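Local atomic coordinates of galactose-binding lectin (Arachis hypogaea, PDB entry 6VAW), a protein that binds D-galactose and galactose-bearing glycans as a homotetrameric legume lectin that carries a calcium and a manganese ion in each subunit. Residues F65-S70 against V163-D168; A114-G119 against D141-D146. All coordinates share one frame; numbering follows the deposited sequence.

Interaction 1. Residues F65-S70 against V163-D168; sequences FLTSFS and VTVIYD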
# COMPACT_ATOMS: atom_id res chain seq x y z
N PHE A 65 8.34 -10.12 9.23
CA PHE A 65 8.54 -9.26 8.08
C PHE A 65 8.51 -10.07 6.78
O PHE A 65 8.71 -11.29 6.76
CB PHE A 65 9.82 -8.40 8.18
CG PHE A 65 11.13 -9.13 8.19
CD1 PHE A 65 11.68 -9.63 7.01
CD2 PHE A 65 11.88 -9.23 9.36
CE1 PHE A 65 12.93 -10.26 7.00
CE2 PHE A 65 13.13 -9.87 9.36
CZ PHE A 65 13.63 -10.39 8.19
N LEU A 66 8.20 -9.34 5.70
CA LEU A 66 8.16 -9.81 4.33
C LEU A 66 8.98 -8.82 3.52
O LEU A 66 8.68 -7.64 3.55
CB LEU A 66 6.71 -9.91 3.79
CG LEU A 66 6.59 -10.08 2.27
CD1 LEU A 66 7.18 -11.47 1.82
CD2 LEU A 66 5.16 -9.92 1.81
N THR A 67 9.99 -9.31 2.81
CA THR A 67 10.79 -8.39 2.00
C THR A 67 11.12 -9.05 0.68
O THR A 67 11.29 -10.26 0.62
CB THR A 67 12.05 -7.86 2.75
OG1 THR A 67 12.71 -6.85 1.96
CG2 THR A 67 13.07 -8.94 3.14
N SER A 68 11.13 -8.26 -0.38
CA SER A 68 11.51 -8.72 -1.70
C SER A 68 12.51 -7.74 -2.31
O SER A 68 12.44 -6.53 -2.07
CB SER A 68 10.29 -8.88 -2.60
OG SER A 68 9.34 -9.79 -2.05
N PHE A 69 13.48 -8.26 -3.04
CA PHE A 69 14.47 -7.41 -3.70
C PHE A 69 14.97 -8.11 -4.94
O PHE A 69 14.75 -9.32 -5.11
CB PHE A 69 15.65 -7.02 -2.74
CG PHE A 69 16.34 -8.18 -2.05
CD1 PHE A 69 17.39 -8.85 -2.66
CD2 PHE A 69 15.92 -8.61 -0.79
CE1 PHE A 69 18.05 -9.89 -2.00
CE2 PHE A 69 16.55 -9.68 -0.15
CZ PHE A 69 17.62 -10.30 -0.76
N SER A 70 15.59 -7.33 -5.83
CA SER A 70 16.20 -7.85 -7.04
C SER A 70 17.61 -7.29 -7.18
O SER A 70 17.87 -6.13 -6.85
CB SER A 70 15.37 -7.55 -8.28
OG SER A 70 15.19 -6.17 -8.49
N VAL A 163 14.45 -12.15 -5.13
CA VAL A 163 14.50 -12.80 -3.82
C VAL A 163 13.28 -12.37 -3.00
O VAL A 163 12.91 -11.20 -3.00
CB VAL A 163 15.83 -12.53 -3.05
CG1 VAL A 163 15.89 -13.34 -1.74
CG2 VAL A 163 17.06 -12.81 -3.92
N THR A 164 12.70 -13.31 -2.27
CA THR A 164 11.61 -13.07 -1.35
C THR A 164 12.04 -13.70 -0.04
O THR A 164 12.54 -14.82 -0.03
CB THR A 164 10.28 -13.61 -1.90
OG1 THR A 164 9.85 -12.77 -2.96
CG2 THR A 164 9.18 -13.63 -0.86
N VAL A 165 11.88 -12.97 1.04
CA VAL A 165 12.26 -13.41 2.36
C VAL A 165 11.07 -13.22 3.32
O VAL A 165 10.46 -12.16 3.39
CB VAL A 165 13.54 -12.71 2.89
CG1 VAL A 165 13.92 -13.24 4.24
CG2 VAL A 165 14.72 -12.83 1.91
N ILE A 166 10.80 -14.27 4.11
CA ILE A 166 9.73 -14.23 5.11
C ILE A 166 10.34 -14.56 6.46
O ILE A 166 10.95 -15.63 6.60
CB ILE A 166 8.54 -15.20 4.82
CG1 ILE A 166 7.83 -14.91 3.50
CG2 ILE A 166 7.53 -15.21 6.00
CD1 ILE A 166 6.86 -16.05 3.09
N TYR A 167 10.15 -13.67 7.45
CA TYR A 167 10.55 -14.00 8.81
C TYR A 167 9.29 -14.15 9.64
O TYR A 167 8.50 -13.20 9.76
CB TYR A 167 11.53 -12.99 9.43
CG TYR A 167 11.98 -13.39 10.82
CD1 TYR A 167 12.84 -14.48 11.01
CD2 TYR A 167 11.44 -12.78 11.95
CE1 TYR A 167 13.20 -14.90 12.29
CE2 TYR A 167 11.79 -13.19 13.23
CZ TYR A 167 12.68 -14.25 13.40
OH TYR A 167 13.08 -14.64 14.66
N ASP A 168 9.03 -15.37 10.12
CA ASP A 168 7.86 -15.66 10.95
C ASP A 168 8.29 -15.60 12.43
O ASP A 168 8.98 -16.50 12.90
CB ASP A 168 7.28 -17.04 10.62
CG ASP A 168 6.12 -17.38 11.56
OD1 ASP A 168 5.09 -16.68 11.51
OD2 ASP A 168 6.28 -18.28 12.36
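Phe65, Thr67 and Phe69 face Tyr167, Val165 and Val163 as the hydrogen-bonded pairs of two antiparallel strands, whose short axes approach to 4.7 Å, with N-to-C directions 166° apart. Each pair is closed by two backbone bonds. Val163 N reaches Phe69 O at 2.8 Å, while Phe65 N to Tyr167 O, at 3.1 Å, is the longest of the six. In the non-hydrogen-bonded pairs CA-H...O contacts fill in, as from Ser68 CA to Val163 O.

The aromatic contacts lie on the face of Phe65, Thr67 and Phe69. Both phenylalanines hold CG between the backbone N and the carbonyl carbon (chi1 65° and 53°), which folds each ring across to the partner strand. Tyr167 CB sits over one face of the Phe65 ring, 3.6 Å from its centroid, a CH-pi contact; the Phe65 and Tyr167 rings, nearly parallel, are slid apart and barely overlap. Val163 CB likewise covers a face of the Phe69 ring, CG1 and CG2 reaching CZ and CE1. Between them, Thr67 CG2 lies alongside Val165 CB. Thr67 OG1 bonds to Ser224 O and Trp223 NE1, and Tyr167 OH to Val192 O.

On the other face Ser68 OG and Thr164 OG1 share a hydrogen bond of 3.2 Å, and Leu66 CD1 meets Ile166 CG1 at 3.9 Å. Thr164 and Ile166 pack on their own counterparts in a second subunit.

The chemistry is thus two-sided: an aromatic and aliphatic layer turned into the sandwich core, where Phe206 and Phe204 meet Phe69 and Phe65 edge-to-face, and a mixed layer serving a subunit interface.

Interaction 2. Residues A114-G119 against D141-D146; sequences AGHFVG and DVNSVD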
# COMPACT_ATOMS: atom_id res chain seq x y z
N ALA A 114 33.93 -12.99 11.84
CA ALA A 114 32.97 -12.67 12.90
C ALA A 114 32.48 -11.24 12.81
O ALA A 114 33.24 -10.33 12.45
CB ALA A 114 33.59 -12.91 14.26
N GLY A 115 31.21 -11.04 13.14
CA GLY A 115 30.58 -9.72 13.14
C GLY A 115 29.30 -9.76 13.94
O GLY A 115 28.97 -10.80 14.53
N HIS A 116 28.58 -8.65 13.98
CA HIS A 116 27.31 -8.57 14.69
C HIS A 116 26.23 -8.29 13.64
O HIS A 116 26.01 -7.14 13.26
CB HIS A 116 27.35 -7.51 15.79
CG HIS A 116 26.22 -7.61 16.77
ND1 HIS A 116 26.08 -6.70 17.80
CD2 HIS A 116 25.23 -8.53 16.86
CE1 HIS A 116 25.00 -7.07 18.47
NE2 HIS A 116 24.46 -8.17 17.95
N PHE A 117 25.60 -9.36 13.12
CA PHE A 117 24.61 -9.25 12.05
C PHE A 117 23.90 -10.58 11.84
O PHE A 117 24.39 -11.63 12.26
CB PHE A 117 25.29 -8.82 10.70
CG PHE A 117 26.27 -9.85 10.17
CD1 PHE A 117 27.58 -9.90 10.64
CD2 PHE A 117 25.87 -10.78 9.21
CE1 PHE A 117 28.47 -10.90 10.19
CE2 PHE A 117 26.76 -11.77 8.75
CZ PHE A 117 28.05 -11.82 9.25
N VAL A 118 22.80 -10.53 11.10
CA VAL A 118 22.03 -11.68 10.64
C VAL A 118 21.86 -11.41 9.17
O VAL A 118 21.52 -10.28 8.81
CB VAL A 118 20.69 -11.94 11.40
CG1 VAL A 118 19.84 -13.02 10.69
CG2 VAL A 118 20.96 -12.36 12.85
N GLY A 119 22.16 -12.38 8.32
CA GLY A 119 22.02 -12.11 6.90
C GLY A 119 21.79 -13.28 5.99
O GLY A 119 21.87 -14.43 6.41
N ASP A 141 23.45 -16.56 7.60
CA ASP A 141 24.57 -16.16 8.47
C ASP A 141 24.11 -15.57 9.76
O ASP A 141 23.30 -14.66 9.77
CB ASP A 141 25.42 -15.11 7.78
CG ASP A 141 26.15 -15.59 6.55
OD1 ASP A 141 26.15 -16.81 6.31
OD2 ASP A 141 26.79 -14.76 5.89
N VAL A 142 24.73 -15.99 10.83
CA VAL A 142 24.42 -15.51 12.17
C VAL A 142 25.75 -15.16 12.85
O VAL A 142 26.45 -16.03 13.36
CB VAL A 142 23.56 -16.52 13.01
CG1 VAL A 142 23.24 -15.93 14.38
CG2 VAL A 142 22.27 -16.90 12.28
N ASN A 143 26.08 -13.85 12.81
CA ASN A 143 27.29 -13.26 13.41
C ASN A 143 28.59 -13.82 12.80
O ASN A 143 29.66 -13.65 13.38
CB ASN A 143 27.29 -13.45 14.94
CG ASN A 143 26.17 -12.70 15.64
OD1 ASN A 143 25.76 -11.62 15.23
ND2 ASN A 143 25.66 -13.27 16.71
N SER A 144 28.49 -14.45 11.62
CA SER A 144 29.65 -15.04 10.96
C SER A 144 29.37 -15.30 9.49
O SER A 144 28.25 -15.68 9.12
CB SER A 144 30.05 -16.35 11.64
OG SER A 144 31.18 -16.96 11.03
N VAL A 145 30.42 -15.16 8.66
CA VAL A 145 30.36 -15.51 7.24
C VAL A 145 30.69 -17.01 7.07
O VAL A 145 30.77 -17.51 5.95
CB VAL A 145 31.20 -14.59 6.29
CG1 VAL A 145 30.60 -13.19 6.21
CG2 VAL A 145 32.66 -14.54 6.71
N ASP A 146 30.85 -17.74 8.21
CA ASP A 146 30.89 -19.20 8.25
C ASP A 146 29.41 -19.56 8.49
O ASP A 146 28.95 -19.59 9.63
CB ASP A 146 31.84 -19.76 9.33
CG ASP A 146 32.03 -21.28 9.27
OD1 ASP A 146 31.12 -21.99 8.77
OD2 ASP A 146 33.10 -21.76 9.72
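Asn143, in a left-handed backbone conformation, bonds to both Gly115 and Phe117 where the register shifts by two between Ala114 and Val118, a beta bulge. It makes three of the five cross-segment hydrogen bonds. Its N gives to Phe117 O at 2.8 Å, its OD1 accepts from Phe117 N at 3.1 Å in the amide's carbonyl plane, and its O takes Gly115 N at 3.0 Å, with the donor 57° out of plane. CG of Asn143, anti to its own carbonyl carbon (chi1 -65°), carries OD1 back to the corner at His116, whose ring approaches the same oxygen edge-on through CD2. His116 NE2 bonds to Lys197 O.

The Phe117 ring lies over the turn, with Asn143 CA above one face. Its CZ is 3.6 Å from Ser144 N and also meets Val145 CG1, while CE2 lies 3.7 Å from Asp141 CB; the side chain also touches Ile86 and Val108. Gly119 and Asp141 form a regular hydrogen-bonded pair. Asp141 OD1 is held by Ser147 OG, whereas OD2 lies close to OE1 of the manganese ligand Glu121, two like charges. Ser144 OG accepts from Asp146 N, an ST turn.

The bulge and corner carry the pairing of strands 117-123 and 137-141 over into the Ala114-Ser144 pair at one end of the seven-stranded legume lectin sheet; the loop joining these strands carries the calcium ligands Tyr125 and Asn127, and Asp132, bound to both metals.

Interactions 1 and 2 belong to the two different sheets of the legume lectin sandwich, their centres 18 Å apart and their nearest atoms about 7 Å apart without touching. Interaction 1 joins strands 64-74 and 159-168 of the sheet that packs on a second subunit; interaction 2 lies where the chain leaves strand 137-141 beside the N-terminal part of 117-123. Along the chain, both segments of interaction 2 fall between 65-70 and 163-168. Strand 117-123 runs from interaction 2 toward interaction 1, where its Phe122 touches Phe69 and Val163. One sheet thus contributes to the subunit interface, the other carries metal ligands, and strand 117-123, with Glu121 and Asp123, joins core to metal site.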